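Local coordinates for protein putative aspartate aminotransferase (Thermus thermophilus, PDB 1IUG) that probably transfers amino groups between amino acids and 2-oxo acids, such as aspartate and 2-oxoglutarate, using pyridoxal 5'-phosphate as its cofactor, at residues 77-82 against 115-120; 86-91 against 101-106; 285-290 against 339-344. All coordinates share one frame; numbering follows the deposited sequence.

Interaction 1: residues 77-82 against 115-120; sequences RVLVPV and EDVAKE
L79 on strand 77-82 and V117 in the loop 115-120 mark the nearest approach of the two backbones, with their CA atoms 7.6 Å apart, too far to touch, so side chains bridge the gap. L79 reaches over with its CD2 methyl, which comes to 3.9 Å from the CA of V117 and also lies close to V117 CB and CG1. CG of L79 stands opposite the backbone N (chi1 179°), and from there the branch extends to the loop. Two residues further along the strand, the ring of P81 meets the same valine: P81 CG lies 4.2 Å from V117 CG1. K119 adds its aliphatic part, its CG passing 4.3 Å from L79 CD2. That side chain then curls back over its own loop, and NZ of K119 donates to the carbonyl O of D116 at 2.9 Å, almost in line with the C=O bond. A118, at the centre of an inverse gamma turn, lies between V117 and K119, both of which direct their CB at the strand. Outside the pair, L125 of strand 124-128 packs on both L79 and P81, and N151 ND2 bonds to K119 O. The chemistry is thus split: methyl and methylene groups cover L79 and P81 on this part of the large-domain sheet, while the ammonium group of K119 is turned to D116 O, with E102 as a second, long and weak partner.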
loop_
_atom_site.group_PDB
_atom_site.type_symbol
_atom_site.label_atom_id
_atom_site.label_comp_id
_atom_site.label_asym_id
_atom_site.label_seq_id
_atom_site.Cartn_x
_atom_site.Cartn_y
_atom_site.Cartn_z
ATOM N N ARG A 77 5.742 -6.331 -27.951
ATOM C CA ARG A 77 4.794 -7.419 -28.212
ATOM C C ARG A 77 4.690 -8.405 -27.040
ATOM O O ARG A 77 5.684 -9.031 -26.662
ATOM C CB ARG A 77 5.286 -8.191 -29.444
ATOM C CG ARG A 77 4.587 -7.936 -30.775
ATOM C CD ARG A 77 3.110 -8.291 -30.773
ATOM N NE ARG A 77 2.684 -8.647 -32.128
ATOM C CZ ARG A 77 1.686 -9.479 -32.421
ATOM N NH1 ARG A 77 0.985 -10.055 -31.455
ATOM N NH2 ARG A 77 1.399 -9.751 -33.688
ATOM N N VAL A 78 3.496 -8.561 -26.479
ATOM C CA VAL A 78 3.305 -9.508 -25.380
ATOM C C VAL A 78 2.072 -10.377 -25.579
ATOM O O VAL A 78 1.038 -9.923 -26.071
ATOM C CB VAL A 78 3.226 -8.829 -23.982
ATOM C CG1 VAL A 78 4.536 -8.124 -23.655
ATOM C CG2 VAL A 78 2.043 -7.875 -23.910
ATOM N N LEU A 79 2.205 -11.639 -25.199
ATOM C CA LEU A 79 1.126 -12.601 -25.320
ATOM C C LEU A 79 0.485 -12.797 -23.945
ATOM O O LEU A 79 1.169 -13.126 -22.974
ATOM C CB LEU A 79 1.688 -13.914 -25.870
ATOM C CG LEU A 79 0.776 -15.116 -26.081
ATOM C CD1 LEU A 79 -0.434 -14.721 -26.900
ATOM C CD2 LEU A 79 1.568 -16.211 -26.779
ATOM N N VAL A 80 -0.824 -12.567 -23.866
ATOM C CA VAL A 80 -1.560 -12.701 -22.613
ATOM C C VAL A 80 -2.802 -13.584 -22.731
ATOM O O VAL A 80 -3.820 -13.168 -23.293
ATOM C CB VAL A 80 -2.010 -11.315 -22.068
ATOM C CG1 VAL A 80 -2.752 -11.477 -20.748
ATOM C CG2 VAL A 80 -0.811 -10.388 -21.902
ATOM N N PRO A 81 -2.717 -14.833 -22.242
ATOM C CA PRO A 81 -3.851 -15.756 -22.289
ATOM C C PRO A 81 -4.855 -15.324 -21.224
ATOM O O PRO A 81 -4.464 -14.935 -20.120
ATOM C CB PRO A 81 -3.220 -17.097 -21.910
ATOM C CG PRO A 81 -1.786 -16.936 -22.285
ATOM C CD PRO A 81 -1.495 -15.539 -21.829
ATOM N N VAL A 82 -6.139 -15.370 -21.556
ATOM C CA VAL A 82 -7.174 -14.985 -20.611
ATOM C C VAL A 82 -8.126 -16.150 -20.369
ATOM O O VAL A 82 -8.731 -16.682 -21.300
ATOM C CB VAL A 82 -7.936 -13.734 -21.086
ATOM C CG1 VAL A 82 -9.050 -13.383 -20.102
ATOM C CG2 VAL A 82 -6.972 -12.565 -21.214
ATOM N N GLU A 115 1.071 -25.634 -26.590
ATOM C CA GLU A 115 1.092 -25.449 -28.038
ATOM C C GLU A 115 0.479 -24.112 -28.452
ATOM O O GLU A 115 0.798 -23.580 -29.515
ATOM C CB GLU A 115 0.339 -26.586 -28.743
ATOM C CG GLU A 115 0.604 -27.976 -28.184
ATOM C CD GLU A 115 -0.270 -28.297 -26.983
ATOM O OE1 GLU A 115 -1.514 -28.263 -27.126
ATOM O OE2 GLU A 115 0.285 -28.587 -25.902
ATOM N N ASP A 116 -0.391 -23.567 -27.607
ATOM C CA ASP A 116 -1.043 -22.297 -27.907
ATOM C C ASP A 116 -0.130 -21.088 -27.746
ATOM O O ASP A 116 -0.328 -20.066 -28.405
ATOM C CB ASP A 116 -2.291 -22.121 -27.041
ATOM C CG ASP A 116 -3.343 -23.188 -27.296
ATOM O OD1 ASP A 116 -3.268 -23.889 -28.328
ATOM O OD2 ASP A 116 -4.258 -23.324 -26.458
ATOM N N VAL A 117 0.858 -21.198 -26.861
ATOM C CA VAL A 117 1.785 -20.098 -26.622
ATOM C C VAL A 117 3.112 -20.253 -27.356
ATOM O O VAL A 117 3.997 -19.401 -27.241
ATOM C CB VAL A 117 2.043 -19.883 -25.109
ATOM C CG1 VAL A 117 0.732 -19.565 -24.399
ATOM C CG2 VAL A 117 2.718 -21.111 -24.492
ATOM N N ALA A 118 3.255 -21.343 -28.108
ATOM C CA ALA A 118 4.477 -21.584 -28.870
ATOM C C ALA A 118 4.434 -20.742 -30.151
ATOM O O ALA A 118 4.347 -21.272 -31.257
ATOM C CB ALA A 118 4.614 -23.076 -29.194
ATOM N N LYS A 119 4.461 -19.423 -29.971
ATOM C CA LYS A 119 4.415 -18.444 -31.056
ATOM C C LYS A 119 5.719 -17.656 -31.089
ATOM O O LYS A 119 6.172 -17.171 -30.056
ATOM C CB LYS A 119 3.336 -17.395 -30.781
ATOM C CG LYS A 119 1.870 -17.772 -30.754
ATOM C CD LYS A 119 1.374 -18.346 -32.056
ATOM C CE LYS A 119 -0.119 -18.654 -31.968
ATOM N NZ LYS A 119 -0.720 -18.298 -30.642
ATOM N N GLU A 120 6.286 -17.460 -32.273
ATOM C CA GLU A 120 7.510 -16.673 -32.387
ATOM C C GLU A 120 7.127 -15.213 -32.643
ATOM O O GLU A 120 6.075 -14.939 -33.225
ATOM C CB GLU A 120 8.400 -17.195 -33.521
ATOM C CG GLU A 120 7.711 -17.268 -34.876
ATOM C CD GLU A 120 8.652 -17.674 -35.998
ATOM O OE1 GLU A 120 9.470 -18.601 -35.799
ATOM O OE2 GLU A 120 8.563 -17.064 -37.089
#

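Interaction 2: residues 86-91 against 101-106; sequences FSERFY and VERLDY. With PO4 (phosphate ion), chain C.
V101 and R103 of the edge strand 100-105 face Y91 across a beta-alpha-beta unit, in which helix 85-96 links parallel strands 77-82 and 100-105 of the large domain's sheet, part of the fold-type I architecture of this aminotransferase family. The short helix and strand segments run nearly antiparallel, at 162°. At V101, methyl CG1 sits at the edge of the Y91 ring, 3.4 Å from CD1. The carbonyl of the same residue is tied to the tyrosine by a water that hydrogen-bonds to Y91 OH at 3.0 Å, lying in the ring plane, and donates to V101 O at 2.8 Å.

Two residues on, R103 lays its chain over one face of Y91. Its CG makes a CH-pi contact 3.7 Å from the ring centroid, and a bend at chi2 keeps the rest above the same ring. The guanidinium makes a cation-pi contact, CZ lying 4.6 Å from that centroid with the two planes tilted 43° apart. R103 NH2 also forms a long salt bridge to E88 OE1 at 3.8 Å; the oxygen stands well out of the guanidinium plane, so charge alone links them. As E88 lies close to the carboxylate of E92, the arginine probably eases their repulsion. Within the strand, D105 OD1 forms a salt bridge with R103 NE at 2.8 Å, its hydrogen bond weak and bent, so E88, R103 and D105 make a small charged network.

Elsewhere on the helix, R89 packs against W229 of the second subunit and bonds to T61 OG1. R89 NH2 also donates to O3 of a phosphate ion, probably from the crystallisation liquor, at 2.7 Å and an N-H...O angle of 132°.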
loop_
_atom_site.group_PDB
_atom_site.type_symbol
_atom_site.label_atom_id
_atom_site.label_comp_id
_atom_site.label_asym_id
_atom_site.label_seq_id
_atom_site.Cartn_x
_atom_site.Cartn_y
_atom_site.Cartn_z
ATOM N N PHE A 86 -8.398 -12.771 -12.992
ATOM C CA PHE A 86 -7.045 -12.253 -12.842
ATOM C C PHE A 86 -6.158 -12.241 -14.080
ATOM O O PHE A 86 -5.305 -11.365 -14.210
ATOM C CB PHE A 86 -6.372 -12.886 -11.620
ATOM C CG PHE A 86 -7.149 -12.674 -10.347
ATOM C CD1 PHE A 86 -7.889 -13.711 -9.785
ATOM C CD2 PHE A 86 -7.206 -11.414 -9.754
ATOM C CE1 PHE A 86 -8.679 -13.499 -8.655
ATOM C CE2 PHE A 86 -7.992 -11.191 -8.624
ATOM C CZ PHE A 86 -8.731 -12.235 -8.076
ATOM N N SER A 87 -6.334 -13.202 -14.983
ATOM C CA SER A 87 -5.554 -13.183 -16.222
ATOM C C SER A 87 -6.144 -12.032 -17.050
ATOM O O SER A 87 -5.434 -11.349 -17.792
ATOM C CB SER A 87 -5.626 -14.524 -16.968
ATOM O OG SER A 87 -6.928 -15.077 -16.975
ATOM N N GLU A 88 -7.457 -11.965 -16.920
ATOM C CA GLU A 88 -8.137 -10.910 -17.563
ATOM C C GLU A 88 -7.350 -9.746 -17.083
ATOM O O GLU A 88 -6.806 -8.953 -17.830
ATOM C CB GLU A 88 -9.592 -10.720 -17.126
ATOM C CG GLU A 88 -10.105 -9.282 -17.238
ATOM C CD GLU A 88 -10.998 -9.067 -18.456
ATOM O OE1 GLU A 88 -10.530 -8.399 -19.403
ATOM O OE2 GLU A 88 -12.141 -9.557 -18.439
ATOM N N ARG A 89 -7.290 -9.644 -15.779
ATOM C CA ARG A 89 -6.605 -8.567 -15.079
ATOM C C ARG A 89 -5.236 -8.173 -15.639
ATOM O O ARG A 89 -4.912 -6.988 -15.786
ATOM C CB ARG A 89 -6.487 -8.958 -13.609
ATOM C CG ARG A 89 -6.866 -7.848 -12.626
ATOM C CD ARG A 89 -5.654 -7.243 -11.942
ATOM N NE ARG A 89 -5.977 -6.959 -10.543
ATOM C CZ ARG A 89 -7.167 -7.084 -9.962
ATOM N NH1 ARG A 89 -8.204 -7.523 -10.663
ATOM N NH2 ARG A 89 -7.316 -6.771 -8.683
ATOM N N PHE A 90 -4.413 -9.142 -15.931
ATOM C CA PHE A 90 -3.115 -8.906 -16.488
ATOM C C PHE A 90 -3.142 -8.206 -17.871
ATOM O O PHE A 90 -2.276 -7.375 -18.200
ATOM C CB PHE A 90 -2.405 -10.247 -16.555
ATOM C CG PHE A 90 -1.117 -10.332 -15.820
ATOM C CD1 PHE A 90 -0.593 -11.578 -15.492
ATOM C CD2 PHE A 90 -0.402 -9.179 -15.508
ATOM C CE1 PHE A 90 0.614 -11.685 -14.857
ATOM C CE2 PHE A 90 0.834 -9.286 -14.871
ATOM C CZ PHE A 90 1.343 -10.542 -14.545
ATOM N N TYR A 91 -4.138 -8.598 -18.673
ATOM C CA TYR A 91 -4.377 -8.067 -19.999
ATOM C C TYR A 91 -4.593 -6.548 -19.960
ATOM O O TYR A 91 -3.965 -5.805 -20.715
ATOM C CB TYR A 91 -5.590 -8.775 -20.621
ATOM C CG TYR A 91 -6.128 -8.123 -21.885
ATOM C CD1 TYR A 91 -5.403 -8.157 -23.075
ATOM C CD2 TYR A 91 -7.363 -7.461 -21.886
ATOM C CE1 TYR A 91 -5.886 -7.547 -24.235
ATOM C CE2 TYR A 91 -7.857 -6.850 -23.046
ATOM C CZ TYR A 91 -7.109 -6.898 -24.215
ATOM O OH TYR A 91 -7.570 -6.294 -25.365
ATOM N N VAL A 101 -0.876 -6.083 -27.230
ATOM C CA VAL A 101 -1.308 -7.329 -26.622
ATOM C C VAL A 101 -2.161 -8.315 -27.419
ATOM O O VAL A 101 -3.247 -7.970 -27.905
ATOM C CB VAL A 101 -2.051 -7.023 -25.291
ATOM C CG1 VAL A 101 -2.303 -8.303 -24.509
ATOM C CG2 VAL A 101 -1.252 -6.029 -24.453
ATOM N N GLU A 102 -1.663 -9.548 -27.530
ATOM C CA GLU A 102 -2.408 -10.617 -28.185
ATOM C C GLU A 102 -3.154 -11.300 -27.050
ATOM O O GLU A 102 -2.551 -11.846 -26.130
ATOM C CB GLU A 102 -1.507 -11.631 -28.897
ATOM C CG GLU A 102 -2.303 -12.829 -29.436
ATOM C CD GLU A 102 -1.536 -13.662 -30.448
ATOM O OE1 GLU A 102 -1.370 -14.879 -30.217
ATOM O OE2 GLU A 102 -1.120 -13.106 -31.486
ATOM N N ARG A 103 -4.471 -11.266 -27.142
ATOM C CA ARG A 103 -5.357 -11.812 -26.134
ATOM C C ARG A 103 -6.006 -13.112 -26.627
ATOM O O ARG A 103 -6.777 -13.106 -27.588
ATOM C CB ARG A 103 -6.379 -10.706 -25.832
ATOM C CG ARG A 103 -7.257 -10.805 -24.602
ATOM C CD ARG A 103 -8.169 -11.992 -24.578
ATOM N NE ARG A 103 -9.227 -11.851 -23.571
ATOM C CZ ARG A 103 -9.937 -10.745 -23.343
ATOM N NH1 ARG A 103 -9.722 -9.638 -24.046
ATOM N NH2 ARG A 103 -10.880 -10.749 -22.409
ATOM N N LEU A 104 -5.641 -14.228 -25.998
ATOM C CA LEU A 104 -6.196 -15.534 -26.351
ATOM C C LEU A 104 -7.207 -15.979 -25.292
ATOM O O LEU A 104 -6.833 -16.326 -24.168
ATOM C CB LEU A 104 -5.085 -16.578 -26.483
ATOM C CG LEU A 104 -4.026 -16.365 -27.569
ATOM C CD1 LEU A 104 -3.094 -17.569 -27.592
ATOM C CD2 LEU A 104 -4.683 -16.173 -28.935
ATOM N N ASP A 105 -8.485 -15.983 -25.663
ATOM C CA ASP A 105 -9.558 -16.359 -24.745
ATOM C C ASP A 105 -9.809 -17.846 -24.553
ATOM O O ASP A 105 -9.829 -18.621 -25.508
ATOM C CB ASP A 105 -10.873 -15.689 -25.149
ATOM C CG ASP A 105 -10.904 -14.217 -24.810
ATOM O OD1 ASP A 105 -11.218 -13.883 -23.647
ATOM O OD2 ASP A 105 -10.621 -13.395 -25.710
ATOM N N TYR A 106 -10.029 -18.223 -23.298
ATOM C CA TYR A 106 -10.330 -19.595 -22.927
ATOM C C TYR A 106 -11.556 -19.564 -22.036
ATOM O O TYR A 106 -11.799 -18.579 -21.339
ATOM C CB TYR A 106 -9.180 -20.225 -22.140
ATOM C CG TYR A 106 -7.928 -20.441 -22.939
ATOM C CD1 TYR A 106 -6.982 -19.431 -23.064
ATOM C CD2 TYR A 106 -7.687 -21.659 -23.574
ATOM C CE1 TYR A 106 -5.826 -19.622 -23.799
ATOM C CE2 TYR A 106 -6.536 -21.863 -24.309
ATOM C CZ TYR A 106 -5.607 -20.839 -24.417
ATOM O OH TYR A 106 -4.445 -21.033 -25.121
HETATM P P PO4 C . -10.168 -8.081 -6.028
HETATM O O1 PO4 C . -10.708 -6.733 -5.523
HETATM O O2 PO4 C . -11.172 -8.764 -6.962
HETATM O O3 PO4 C . -8.827 -7.907 -6.731
HETATM O O4 PO4 C . -9.977 -8.992 -4.761
HETATM O O HOH W 1 -5.598 -6.469 -27.672
#

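Interaction 3: residues 285-290 against 339-344; sequences AAFYLP and GMFREV
The 3.0 Å backbone bond from V344 N to M340 O spans the helical turn that carries F341, whose ring reaches across to F287 on strand 285-288. These two phenylalanines make the whole contact. The two side chains point at one another, one off the strand and one off helix 331-348, and meet at their outer carbons: F287 CE1 lies 3.7 Å from F341 CE2, and about equally near F341 CZ. The ring planes are inclined at 49° with centroids 5.6 Å apart, an oblique pair that is neither stacked nor T-shaped. With CG opposite the backbone N (chi1 -167°), F341 projects out from the helix, which lets its far end reach the strand.

This is core packing of the C-terminal, smaller domain of the aminotransferase fold, where the last helix lies against a mixed sheet. F287 also meets the rings of Y265 and F321, while F341 rests on V267 of helix 250-270 and L323 of strand 320-323, so both rings belong to a larger apolar cluster. R322, predicted to bind substrate, sits on the strand next to that of F287, its side chain about 7 Å from the phenylalanine's.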
loop_
_atom_site.group_PDB
_atom_site.type_symbol
_atom_site.label_atom_id
_atom_site.label_comp_id
_atom_site.label_asym_id
_atom_site.label_seq_id
_atom_site.Cartn_x
_atom_site.Cartn_y
_atom_site.Cartn_z
ATOM N N ALA A 285 -11.723 -24.025 -3.813
ATOM C CA ALA A 285 -12.593 -25.053 -4.382
ATOM C C ALA A 285 -13.785 -24.331 -5.012
ATOM O O ALA A 285 -14.563 -23.669 -4.317
ATOM C CB ALA A 285 -13.065 -26.022 -3.302
ATOM N N ALA A 286 -13.894 -24.419 -6.336
ATOM C CA ALA A 286 -14.974 -23.761 -7.063
ATOM C C ALA A 286 -16.021 -24.759 -7.543
ATOM O O ALA A 286 -15.685 -25.796 -8.118
ATOM C CB ALA A 286 -14.409 -22.973 -8.237
ATOM N N PHE A 287 -17.291 -24.431 -7.310
ATOM C CA PHE A 287 -18.399 -25.298 -7.700
ATOM C C PHE A 287 -19.472 -24.589 -8.510
ATOM O O PHE A 287 -19.749 -23.407 -8.297
ATOM C CB PHE A 287 -19.088 -25.886 -6.464
ATOM C CG PHE A 287 -18.206 -26.752 -5.618
ATOM C CD1 PHE A 287 -17.712 -26.282 -4.406
ATOM C CD2 PHE A 287 -17.887 -28.042 -6.020
ATOM C CE1 PHE A 287 -16.910 -27.088 -3.603
ATOM C CE2 PHE A 287 -17.088 -28.858 -5.226
ATOM C CZ PHE A 287 -16.596 -28.380 -4.013
ATOM N N TYR A 288 -20.084 -25.328 -9.432
ATOM C CA TYR A 288 -21.187 -24.793 -10.223
ATOM C C TYR A 288 -22.424 -24.958 -9.343
ATOM O O TYR A 288 -22.595 -25.996 -8.694
ATOM C CB TYR A 288 -21.384 -25.592 -11.519
ATOM C CG TYR A 288 -20.486 -25.170 -12.656
ATOM C CD1 TYR A 288 -19.458 -26.001 -13.104
ATOM C CD2 TYR A 288 -20.668 -23.943 -13.293
ATOM C CE1 TYR A 288 -18.632 -25.620 -14.160
ATOM C CE2 TYR A 288 -19.847 -23.551 -14.350
ATOM C CZ TYR A 288 -18.831 -24.397 -14.776
ATOM O OH TYR A 288 -18.012 -24.014 -15.813
ATOM N N LEU A 289 -23.249 -23.919 -9.275
ATOM C CA LEU A 289 -24.475 -23.967 -8.486
ATOM C C LEU A 289 -25.441 -24.988 -9.080
ATOM O O LEU A 289 -25.538 -25.124 -10.301
ATOM C CB LEU A 289 -25.152 -22.592 -8.464
ATOM C CG LEU A 289 -24.623 -21.535 -7.496
ATOM C CD1 LEU A 289 -25.234 -20.188 -7.832
ATOM C CD2 LEU A 289 -24.948 -21.931 -6.066
ATOM N N PRO A 290 -26.135 -25.755 -8.221
ATOM C CA PRO A 290 -27.090 -26.756 -8.706
ATOM C C PRO A 290 -28.223 -26.055 -9.451
ATOM O O PRO A 290 -28.479 -24.865 -9.239
ATOM C CB PRO A 290 -27.599 -27.397 -7.416
ATOM C CG PRO A 290 -26.449 -27.240 -6.476
ATOM C CD PRO A 290 -25.988 -25.836 -6.757
ATOM N N GLY A 339 -17.965 -30.678 7.637
ATOM C CA GLY A 339 -19.244 -31.012 8.235
ATOM C C GLY A 339 -20.259 -29.913 7.975
ATOM O O GLY A 339 -21.433 -30.189 7.721
ATOM N N MET A 340 -19.796 -28.667 8.039
ATOM C CA MET A 340 -20.643 -27.503 7.795
ATOM C C MET A 340 -21.108 -27.519 6.343
ATOM O O MET A 340 -22.244 -27.155 6.039
ATOM C CB MET A 340 -19.865 -26.211 8.053
ATOM C CG MET A 340 -20.688 -24.942 7.856
ATOM S SD MET A 340 -19.675 -23.464 7.687
ATOM C CE MET A 340 -19.046 -23.288 9.360
ATOM N N PHE A 341 -20.201 -27.914 5.454
ATOM C CA PHE A 341 -20.490 -27.992 4.032
ATOM C C PHE A 341 -21.551 -29.082 3.826
ATOM O O PHE A 341 -22.487 -28.891 3.057
ATOM C CB PHE A 341 -19.202 -28.290 3.251
ATOM C CG PHE A 341 -19.315 -28.078 1.762
ATOM C CD1 PHE A 341 -20.415 -27.423 1.207
ATOM C CD2 PHE A 341 -18.321 -28.550 0.909
ATOM C CE1 PHE A 341 -20.524 -27.247 -0.169
ATOM C CE2 PHE A 341 -18.424 -28.377 -0.476
ATOM C CZ PHE A 341 -19.530 -27.725 -1.013
ATOM N N ARG A 342 -21.420 -30.193 4.553
ATOM C CA ARG A 342 -22.387 -31.290 4.478
ATOM C C ARG A 342 -23.772 -30.745 4.813
ATOM O O ARG A 342 -24.721 -30.943 4.062
ATOM C CB ARG A 342 -22.076 -32.388 5.504
ATOM C CG ARG A 342 -20.812 -33.197 5.294
ATOM C CD ARG A 342 -20.811 -33.938 3.971
ATOM N NE ARG A 342 -20.105 -35.224 4.022
ATOM C CZ ARG A 342 -18.902 -35.434 4.558
ATOM N NH1 ARG A 342 -18.216 -34.448 5.122
ATOM N NH2 ARG A 342 -18.374 -36.649 4.511
ATOM N N GLU A 343 -23.869 -30.050 5.945
ATOM C CA GLU A 343 -25.131 -29.477 6.409
ATOM C C GLU A 343 -25.782 -28.520 5.417
ATOM O O GLU A 343 -26.997 -28.551 5.233
ATOM C CB GLU A 343 -24.940 -28.783 7.760
ATOM C CG GLU A 343 -24.500 -29.725 8.873
ATOM C CD GLU A 343 -24.512 -29.083 10.254
ATOM O OE1 GLU A 343 -24.808 -27.874 10.360
ATOM O OE2 GLU A 343 -24.224 -29.803 11.238
ATOM N N VAL A 344 -24.974 -27.665 4.793
ATOM C CA VAL A 344 -25.481 -26.707 3.811
ATOM C C VAL A 344 -26.041 -27.447 2.596
ATOM O O VAL A 344 -27.039 -27.027 2.009
ATOM C CB VAL A 344 -24.374 -25.721 3.362
ATOM C CG1 VAL A 344 -24.857 -24.856 2.209
ATOM C CG2 VAL A 344 -23.964 -24.839 4.528
#

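Following the chain, strand 77-82 comes first and leads straight into helix 85-96. Interaction 2 then closes a short loop between that helix and strand 100-105. The chain runs on to 115-120, where interaction 1 closes a wider loop back to strand 77-82, enclosing interaction 2. These two touch: V82 O probably accepts from Y106 N, just past the end of strand 100-105, and D116 OD2 hydrogen-bonds with Y106 OH. Together they tie a helix and a loop to strands 77-82 and 100-105 of the large-domain sheet. Interaction 3 follows in series, joining a strand of the C-terminal domain to the last helix; its centre lies about 36 Å from that of interaction 1 and 29 Å from interaction 2's.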